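Local coordinates for probable low molecular weight protein-tyrosine-phosphatase AmsI (Erwinia amylovora, PDB 4D74) that probably hydrolyses phosphotyrosine in proteins as a low molecular weight tyrosine phosphatase, and may be required for production of amylovoran, an exopolysaccharide virulence factor, at residues G37-S42 and K64-G69; E73-V78 and D148-V153; G69-T74 and Q87-Q92. The protein carries 1 engineered substitution. One frame throughout, in Å; residues are numbered along the deposited sequence.

Interaction 1. Residues G37-S42 and K64-G69; sequences GNICRS and KAMVGG. With SO4 (sulfate ion), chain B.
Gly37 O accepts the backbone N-H of Met66 at 2.9 Å, a fairly straight bond (166° at the hydrogen) whose donor is tilted from the carbonyl plane; Ala65 CA adds a CA-H...O contact to the same oxygen. The apolar share falls to Ile39, whose CG2 branch meets Met66 CB at 4.1 Å. Beyond that carbon Met66 bends at chi2 and chi3, and its thioether turns away. The other branch of Ile39, CG1, stands between backbone N and carbonyl carbon (chi1 59°), which sets it 3.5 Å from sulfate O1. This sulfate, probably from the crystallisation liquor, occupies the CX5R phosphate-binding loop that runs from Cys35 to Arg41, both catalytic by similarity. Backbone N-H groups of Ile36, Gly37, Asn38, Ile39, Cys40 and Ser42 point to it, and Ser42 OG donates to O4 at 2.7 Å. Asn38 ND2 gives a hydrogen to that hydroxyl oxygen at 3.0 Å, nearly in its own amide plane, and also bonds Ser60 OG; with Gln92 N on OD1, the amide rotation is fixed. The loop links strand 30-35 to helix 41-52, while 64-69 follows the adjacent parallel strand 57-62.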
loop_
_atom_site.group_PDB
_atom_site.type_symbol
_atom_site.label_atom_id
_atom_site.label_comp_id
_atom_site.label_asym_id
_atom_site.label_seq_id
_atom_site.Cartn_x
_atom_site.Cartn_y
_atom_site.Cartn_z
ATOM N N GLY A 37 -8.416 17.104 -12.417
ATOM C CA GLY A 37 -8.685 17.729 -13.684
ATOM C C GLY A 37 -8.531 16.842 -14.920
ATOM O O GLY A 37 -9.053 17.149 -16.007
ATOM N N ASN A 38 -7.731 15.781 -14.756
ATOM C CA ASN A 38 -7.337 14.861 -15.845
ATOM C C ASN A 38 -6.555 15.568 -16.924
ATOM O O ASN A 38 -6.692 15.215 -18.085
ATOM C CB ASN A 38 -8.516 14.061 -16.379
ATOM C CG ASN A 38 -8.110 12.881 -17.293
ATOM O OD1 ASN A 38 -8.851 12.508 -18.196
ATOM N ND2 ASN A 38 -7.023 12.218 -16.957
ATOM N N ILE A 39 -5.715 16.537 -16.522
ATOM C CA ILE A 39 -4.782 17.220 -17.437
ATOM C C ILE A 39 -3.300 17.201 -17.033
ATOM O O ILE A 39 -2.473 17.537 -17.881
ATOM C CB ILE A 39 -5.269 18.669 -17.680
ATOM C CG1 ILE A 39 -5.374 19.459 -16.364
ATOM C CG2 ILE A 39 -6.580 18.671 -18.410
ATOM C CD1 ILE A 39 -5.507 20.964 -16.644
ATOM N N CYS A 40 -2.916 16.733 -15.825
ATOM C CA CYS A 40 -1.537 16.850 -15.345
ATOM C C CYS A 40 -0.874 15.520 -14.851
ATOM O O CYS A 40 -0.272 14.752 -15.683
ATOM C CB CYS A 40 -1.545 17.917 -14.267
ATOM S SG CYS A 40 0.097 18.404 -13.771
ATOM N N ARG A 41 -1.001 15.194 -13.548
ATOM C CA ARG A 41 -0.449 13.949 -13.007
ATOM C C ARG A 41 -1.080 12.727 -13.669
ATOM O O ARG A 41 -0.388 11.751 -13.966
ATOM C CB ARG A 41 -0.663 13.817 -11.499
ATOM C CG ARG A 41 0.281 14.723 -10.715
ATOM C CD ARG A 41 -0.028 14.675 -9.254
ATOM N NE ARG A 41 -1.279 15.370 -8.971
ATOM C CZ ARG A 41 -1.829 15.498 -7.769
ATOM N NH1 ARG A 41 -1.241 14.982 -6.713
ATOM N NH2 ARG A 41 -2.977 16.156 -7.615
ATOM N N SER A 42 -2.393 12.765 -13.882
ATOM C CA SER A 42 -3.036 11.544 -14.331
ATOM C C SER A 42 -2.689 11.152 -15.774
ATOM O O SER A 42 -2.431 9.993 -16.005
ATOM C CB SER A 42 -4.543 11.481 -14.011
ATOM O OG SER A 42 -5.289 12.573 -14.520
ATOM N N LYS A 64 -13.078 15.739 -11.214
ATOM C CA LYS A 64 -13.872 16.848 -11.768
ATOM C C LYS A 64 -13.119 17.413 -12.954
ATOM O O LYS A 64 -12.442 18.413 -12.879
ATOM C CB LYS A 64 -14.182 17.920 -10.731
ATOM C CG LYS A 64 -15.338 18.787 -11.159
ATOM C CD LYS A 64 -16.684 18.119 -11.002
ATOM C CE LYS A 64 -17.770 19.035 -11.560
ATOM N NZ LYS A 64 -19.109 18.442 -11.417
ATOM N N ALA A 65 -13.201 16.694 -14.062
ATOM C CA ALA A 65 -12.322 16.880 -15.155
ATOM C C ALA A 65 -12.574 18.150 -15.978
ATOM O O ALA A 65 -13.722 18.615 -16.084
ATOM C CB ALA A 65 -12.388 15.667 -16.089
ATOM N N MET A 66 -11.514 18.623 -16.579
ATOM C CA MET A 66 -11.573 19.684 -17.623
ATOM C C MET A 66 -11.888 18.989 -18.930
ATOM O O MET A 66 -11.018 18.812 -19.769
ATOM C CB MET A 66 -10.246 20.406 -17.661
ATOM C CG MET A 66 -9.901 21.121 -16.376
ATOM S SD MET A 66 -11.009 22.509 -16.002
ATOM C CE MET A 66 -10.905 23.415 -17.555
ATOM N N VAL A 67 -13.137 18.580 -19.046
ATOM C CA VAL A 67 -13.562 17.617 -20.074
ATOM C C VAL A 67 -13.176 18.174 -21.433
ATOM O O VAL A 67 -13.478 19.346 -21.752
ATOM C CB VAL A 67 -15.056 17.302 -19.992
ATOM C CG1 VAL A 67 -15.463 16.395 -21.151
ATOM C CG2 VAL A 67 -15.418 16.645 -18.653
ATOM N N GLY A 68 -12.544 17.345 -22.263
ATOM C CA GLY A 68 -12.042 17.757 -23.569
ATOM C C GLY A 68 -10.646 18.319 -23.647
ATOM O O GLY A 68 -10.039 18.435 -24.740
ATOM N N GLY A 69 -10.074 18.681 -22.485
ATOM C CA GLY A 69 -8.790 19.314 -22.469
ATOM C C GLY A 69 -7.669 18.356 -22.850
ATOM O O GLY A 69 -7.738 17.169 -22.565
HETATM S S SO4 B . -4.940 15.937 -12.849
HETATM O O1 SO4 B . -5.039 17.138 -13.751
HETATM O O2 SO4 B . -5.454 16.333 -11.522
HETATM O O3 SO4 B . -3.613 15.379 -12.833
HETATM O O4 SO4 B . -5.830 14.760 -13.082
#

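Interaction 2. Residues E73-V78 and D148-V153; sequences ETASIV and DAFEAV
Thr74 lays its methyl CG2 over one face of the Phe150 ring, 3.8 Å from the ring centroid and 24° off the normal, a CH-pi contact offset toward the rim near CG and CD1. The methyl points there because it is anti to the backbone N, which leaves OG1 anti to the carbonyl carbon (chi1 -52°). Ala75 joins this tight part: its backbone N approaches Phe150 CD2 obliquely, and its CB lies 4.2 Å from CE2. One helical turn on, Val78 CG2 rests against Phe150 CB at 3.9 Å. The packing thus centres on one buried ring. The looser, partly exposed side belongs to Glu151, whose chain bends at chi2 and brings the carboxylate alongside both Val78 methyls, with OE1 3.7 Å from CG1. Its OE2 has a long, weak ion pair with Arg147 and lies close to Glu81 OE1, an approach that may raise the pKa of one of the two acids. The axes of segments 73-78 and 148-153, parts of helices 73-81 and 147-169, come within 9.6 Å and cross at -53°. The Phe150 ring also touches Asp72 and, in the conformer given, Cys40, while Ala75 packs on Thr44 of helix 41-52.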
loop_
_atom_site.group_PDB
_atom_site.type_symbol
_atom_site.label_atom_id
_atom_site.label_comp_id
_atom_site.label_asym_id
_atom_site.label_seq_id
_atom_site.Cartn_x
_atom_site.Cartn_y
_atom_site.Cartn_z
ATOM N N GLU A 73 0.451 21.912 -20.847
ATOM C CA GLU A 73 1.627 22.211 -21.667
ATOM C C GLU A 73 2.941 21.884 -20.983
ATOM O O GLU A 73 3.823 21.328 -21.608
ATOM C CB GLU A 73 1.628 23.700 -22.051
ATOM C CG GLU A 73 2.687 24.116 -23.068
ATOM C CD GLU A 73 2.842 25.641 -23.169
ATOM O OE1 GLU A 73 1.829 26.374 -23.058
ATOM O OE2 GLU A 73 3.990 26.113 -23.350
ATOM N N THR A 74 3.083 22.237 -19.715
ATOM C CA THR A 74 4.329 22.002 -19.013
ATOM C C THR A 74 4.516 20.516 -18.730
ATOM O O THR A 74 5.616 20.010 -18.876
ATOM C CB THR A 74 4.416 22.787 -17.695
ATOM O OG1 THR A 74 4.139 24.165 -17.963
ATOM C CG2 THR A 74 5.792 22.664 -17.095
ATOM N N ALA A 75 3.432 19.835 -18.379
ATOM C CA ALA A 75 3.493 18.391 -18.189
ATOM C C ALA A 75 3.984 17.705 -19.477
ATOM O O ALA A 75 4.798 16.792 -19.443
ATOM C CB ALA A 75 2.122 17.868 -17.785
ATOM N N SER A 76 3.472 18.157 -20.620
ATOM C CA SER A 76 3.832 17.603 -21.915
ATOM C C SER A 76 5.317 17.846 -22.245
ATOM O O SER A 76 6.031 16.942 -22.690
ATOM C CB SER A 76 2.910 18.217 -22.980
ATOM O OG SER A 76 3.248 17.780 -24.274
ATOM N N ILE A 77 5.782 19.065 -22.031
ATOM C CA ILE A 77 7.195 19.402 -22.248
ATOM C C ILE A 77 8.135 18.522 -21.452
ATOM O O ILE A 77 9.072 17.942 -21.989
ATOM C CB ILE A 77 7.459 20.894 -21.956
ATOM C CG1 ILE A 77 6.757 21.733 -23.030
ATOM C CG2 ILE A 77 8.959 21.181 -21.924
ATOM C CD1 ILE A 77 6.575 23.188 -22.655
ATOM N N VAL A 78 7.826 18.357 -20.172
ATOM C CA VAL A 78 8.673 17.574 -19.290
ATOM C C VAL A 78 8.647 16.104 -19.705
ATOM O O VAL A 78 9.692 15.457 -19.797
ATOM C CB VAL A 78 8.237 17.764 -17.813
ATOM C CG1 VAL A 78 8.946 16.779 -16.914
ATOM C CG2 VAL A 78 8.492 19.205 -17.379
ATOM N N ASP A 148 10.373 23.334 -12.170
ATOM C CA ASP A 148 11.081 22.449 -11.279
ATOM C C ASP A 148 10.107 21.470 -10.576
ATOM O O ASP A 148 10.481 20.304 -10.369
ATOM C CB ASP A 148 11.835 23.288 -10.256
ATOM C CG ASP A 148 12.722 22.460 -9.365
ATOM O OD1 ASP A 148 13.542 21.684 -9.910
ATOM O OD2 ASP A 148 12.619 22.606 -8.117
ATOM N N ALA A 149 8.929 21.950 -10.194
ATOM C CA ALA A 149 7.902 21.103 -9.558
ATOM C C ALA A 149 7.460 20.018 -10.546
ATOM O O ALA A 149 7.364 18.844 -10.190
ATOM C CB ALA A 149 6.731 21.902 -9.117
ATOM N N PHE A 150 7.184 20.402 -11.787
ATOM C CA PHE A 150 6.829 19.396 -12.811
ATOM C C PHE A 150 7.933 18.372 -13.045
ATOM O O PHE A 150 7.639 17.171 -13.215
ATOM C CB PHE A 150 6.427 20.072 -14.164
ATOM C CG PHE A 150 5.061 20.683 -14.158
ATOM C CD1 PHE A 150 4.850 21.993 -13.764
ATOM C CD2 PHE A 150 3.961 19.955 -14.607
ATOM C CE1 PHE A 150 3.586 22.550 -13.772
ATOM C CE2 PHE A 150 2.697 20.511 -14.613
ATOM C CZ PHE A 150 2.507 21.821 -14.207
ATOM N N GLU A 151 9.205 18.790 -13.087
ATOM C CA GLU A 151 10.299 17.856 -13.283
ATOM C C GLU A 151 10.418 16.867 -12.119
ATOM O O GLU A 151 10.608 15.668 -12.332
ATOM C CB GLU A 151 11.658 18.582 -13.469
ATOM C CG GLU A 151 11.760 19.316 -14.800
ATOM C CD GLU A 151 12.176 18.419 -15.967
ATOM O OE1 GLU A 151 12.438 17.202 -15.766
ATOM O OE2 GLU A 151 12.249 18.963 -17.103
ATOM N N ALA A 152 10.324 17.405 -10.904
ATOM C CA ALA A 152 10.403 16.575 -9.688
ATOM C C ALA A 152 9.274 15.545 -9.677
ATOM O O ALA A 152 9.522 14.345 -9.430
ATOM C CB ALA A 152 10.332 17.464 -8.461
ATOM N N VAL A 153 8.059 16.006 -9.930
ATOM C CA VAL A 153 6.897 15.120 -9.939
ATOM C C VAL A 153 7.020 14.082 -11.039
ATOM O O VAL A 153 6.671 12.897 -10.845
ATOM C CB VAL A 153 5.580 15.916 -9.949
ATOM C CG1 VAL A 153 4.366 14.998 -10.191
ATOM C CG2 VAL A 153 5.410 16.633 -8.612
#

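Interaction 3. Residues G69-T74 and Q87-Q92; sequences GSADET and QDHVAQ. With SO4 (sulfate ion), chain D.
Gly69 O is gripped by the chain of 87-92: Ala91 N donates to it at 2.8 Å, in the carbonyl plane with a C=O...N angle of 152°, and Val90 CA makes a longer CA-H...O contact at 3.6 Å. Ala91 CB, directed toward the same stretch, lies 3.5 Å from this oxygen. In the opposite sense, Ser70 CA presents its hydrogen to His89 O at 3.4 Å, almost in line at 169°. Two lengths of irregular chain are thereby held mainly by backbone groups.

His89 is the main side chain of the contact. Its imidazole leaves the chain anti to the backbone N (chi1 176°), which brings CD2 near Gly69 O and within 3.9 Å of Ala71 N; the Ala71 amide stands at the ring edge, near its plane, and does not lie over a face. The ring is buried, and its NE2 bonds to Asn38 O, tying it to the phosphate-binding loop. A water accepts from Ala71 N at 2.9 Å and more weakly from His89 N; it also lies against O3 of a sulfate probably left by the crystallisation liquor, at a separation too short to be read with confidence. Asp88 N holds that sulfate through O1, at 2.8 Å, and Ser70 CB brushes O3.

Farther along, Asp72 is the N-cap of helix 73-81: its OD2 takes a weak bond from Thr74 N and another from Ala75 N. The segment 69-74 leads from the loop after strand 57-62 into that helix, and 87-92 follows the helix on the way to helix 96-101. His89 packs on Pro43, Glu46 and Arg47 of helix 41-52 and on Ser60 of strand 57-62.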
loop_
_atom_site.group_PDB
_atom_site.type_symbol
_atom_site.label_atom_id
_atom_site.label_comp_id
_atom_site.label_asym_id
_atom_site.label_seq_id
_atom_site.Cartn_x
_atom_site.Cartn_y
_atom_site.Cartn_z
ATOM N N GLY A 69 -10.074 18.681 -22.485
ATOM C CA GLY A 69 -8.790 19.314 -22.469
ATOM C C GLY A 69 -7.669 18.356 -22.850
ATOM O O GLY A 69 -7.738 17.169 -22.565
ATOM N N SER A 70 -6.648 18.904 -23.451
ATOM C CA SER A 70 -5.400 18.181 -23.750
ATOM C C SER A 70 -4.533 18.218 -22.510
ATOM O O SER A 70 -4.861 18.882 -21.507
ATOM C CB SER A 70 -4.692 18.813 -24.956
ATOM O OG SER A 70 -4.262 20.127 -24.674
ATOM N N ALA A 71 -3.407 17.497 -22.545
ATOM C CA ALA A 71 -2.515 17.494 -21.421
ATOM C C ALA A 71 -1.932 18.897 -21.215
ATOM O O ALA A 71 -1.732 19.672 -22.174
ATOM C CB ALA A 71 -1.412 16.462 -21.614
ATOM N N ASP A 72 -1.712 19.234 -19.955
ATOM C CA ASP A 72 -1.062 20.478 -19.589
ATOM C C ASP A 72 0.225 20.684 -20.383
ATOM O O ASP A 72 1.011 19.770 -20.574
ATOM C CB ASP A 72 -0.748 20.449 -18.089
ATOM C CG ASP A 72 -0.008 21.665 -17.616
ATOM O OD1 ASP A 72 -0.682 22.644 -17.266
ATOM O OD2 ASP A 72 1.230 21.676 -17.594
ATOM N N GLU A 73 0.451 21.912 -20.847
ATOM C CA GLU A 73 1.627 22.211 -21.667
ATOM C C GLU A 73 2.941 21.884 -20.983
ATOM O O GLU A 73 3.823 21.328 -21.608
ATOM C CB GLU A 73 1.628 23.700 -22.051
ATOM C CG GLU A 73 2.687 24.116 -23.068
ATOM C CD GLU A 73 2.842 25.641 -23.169
ATOM O OE1 GLU A 73 1.829 26.374 -23.058
ATOM O OE2 GLU A 73 3.990 26.113 -23.350
ATOM N N THR A 74 3.083 22.237 -19.715
ATOM C CA THR A 74 4.329 22.002 -19.013
ATOM C C THR A 74 4.516 20.516 -18.730
ATOM O O THR A 74 5.616 20.010 -18.876
ATOM C CB THR A 74 4.416 22.787 -17.695
ATOM O OG1 THR A 74 4.139 24.165 -17.963
ATOM C CG2 THR A 74 5.792 22.664 -17.095
ATOM N N GLN A 87 0.624 13.152 -26.216
ATOM C CA GLN A 87 -0.202 13.548 -27.359
ATOM C C GLN A 87 -1.527 12.865 -27.425
ATOM O O GLN A 87 -1.688 11.705 -27.067
ATOM C CB GLN A 87 0.534 13.223 -28.656
ATOM C CG GLN A 87 1.096 14.407 -29.385
ATOM C CD GLN A 87 1.396 14.019 -30.835
ATOM O OE1 GLN A 87 2.308 13.244 -31.076
ATOM N NE2 GLN A 87 0.587 14.505 -31.789
ATOM N N ASP A 88 -2.505 13.616 -27.948
ATOM C CA ASP A 88 -3.863 13.156 -28.145
ATOM C C ASP A 88 -4.541 12.673 -26.884
ATOM O O ASP A 88 -5.293 11.725 -26.875
ATOM C CB ASP A 88 -3.952 12.194 -29.317
ATOM C CG ASP A 88 -3.618 12.910 -30.657
ATOM O OD1 ASP A 88 -4.240 13.983 -30.970
ATOM O OD2 ASP A 88 -2.684 12.442 -31.349
ATOM N N HIS A 89 -4.244 13.365 -25.801
ATOM C CA HIS A 89 -4.959 13.135 -24.574
ATOM C C HIS A 89 -6.224 13.949 -24.600
ATOM O O HIS A 89 -6.177 15.107 -24.998
ATOM C CB HIS A 89 -4.121 13.560 -23.394
ATOM C CG HIS A 89 -4.854 13.425 -22.105
ATOM N ND1 HIS A 89 -5.173 12.200 -21.570
ATOM C CD2 HIS A 89 -5.369 14.353 -21.267
ATOM C CE1 HIS A 89 -5.902 12.380 -20.479
ATOM N NE2 HIS A 89 -6.001 13.684 -20.258
ATOM N N VAL A 90 -7.323 13.346 -24.187
ATOM C CA VAL A 90 -8.618 14.040 -24.073
ATOM C C VAL A 90 -9.168 13.787 -22.663
ATOM O O VAL A 90 -9.521 12.647 -22.287
ATOM C CB VAL A 90 -9.613 13.556 -25.144
ATOM C CG1 VAL A 90 -10.930 14.314 -25.036
ATOM C CG2 VAL A 90 -8.991 13.749 -26.542
ATOM N N ALA A 91 -9.210 14.850 -21.858
ATOM C CA ALA A 91 -9.637 14.695 -20.496
ATOM C C ALA A 91 -11.079 14.238 -20.407
ATOM O O ALA A 91 -11.931 14.645 -21.190
ATOM C CB ALA A 91 -9.417 15.999 -19.743
ATOM N N GLN A 92 -11.348 13.318 -19.469
ATOM C CA GLN A 92 -12.670 12.781 -19.271
ATOM C C GLN A 92 -13.051 12.703 -17.796
ATOM O O GLN A 92 -12.200 12.457 -16.947
ATOM C CB GLN A 92 -12.773 11.399 -19.957
ATOM C CG GLN A 92 -11.959 10.299 -19.311
ATOM C CD GLN A 92 -12.124 8.956 -20.002
ATOM O OE1 GLN A 92 -13.085 8.713 -20.753
ATOM N NE2 GLN A 92 -11.169 8.059 -19.739
HETATM S S SO4 D . -2.446 17.110 -28.208
HETATM O O1 SO4 D . -2.066 16.064 -29.203
HETATM O O2 SO4 D . -1.217 17.769 -27.668
HETATM O O3 SO4 D . -3.366 16.480 -27.210
HETATM O O4 SO4 D . -3.240 18.137 -28.898
HETATM O O HOH W 1 -2.341 16.106 -24.910
#

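In the fold
Interactions 1 and 3 are neighbours, their centres about 7 Å apart, and share Gly69; both join irregular chain by backbone hydrogen bonds, one including most of the phosphate-binding loop itself, the other next to it in the fold. A probable hydrogen bond between Ile39 O and Asp72 N (2.8 Å) connects them. Interaction 2 is different in kind: a buried, largely apolar helix-helix contact with its centre about 15 Å from that of interaction 1, which is a surface contact, whereas interaction 3 is partly buried. Helix 73-81 serves interactions 2 and 3. Phe150 bridges the set, its ring meeting residues of both other interactions.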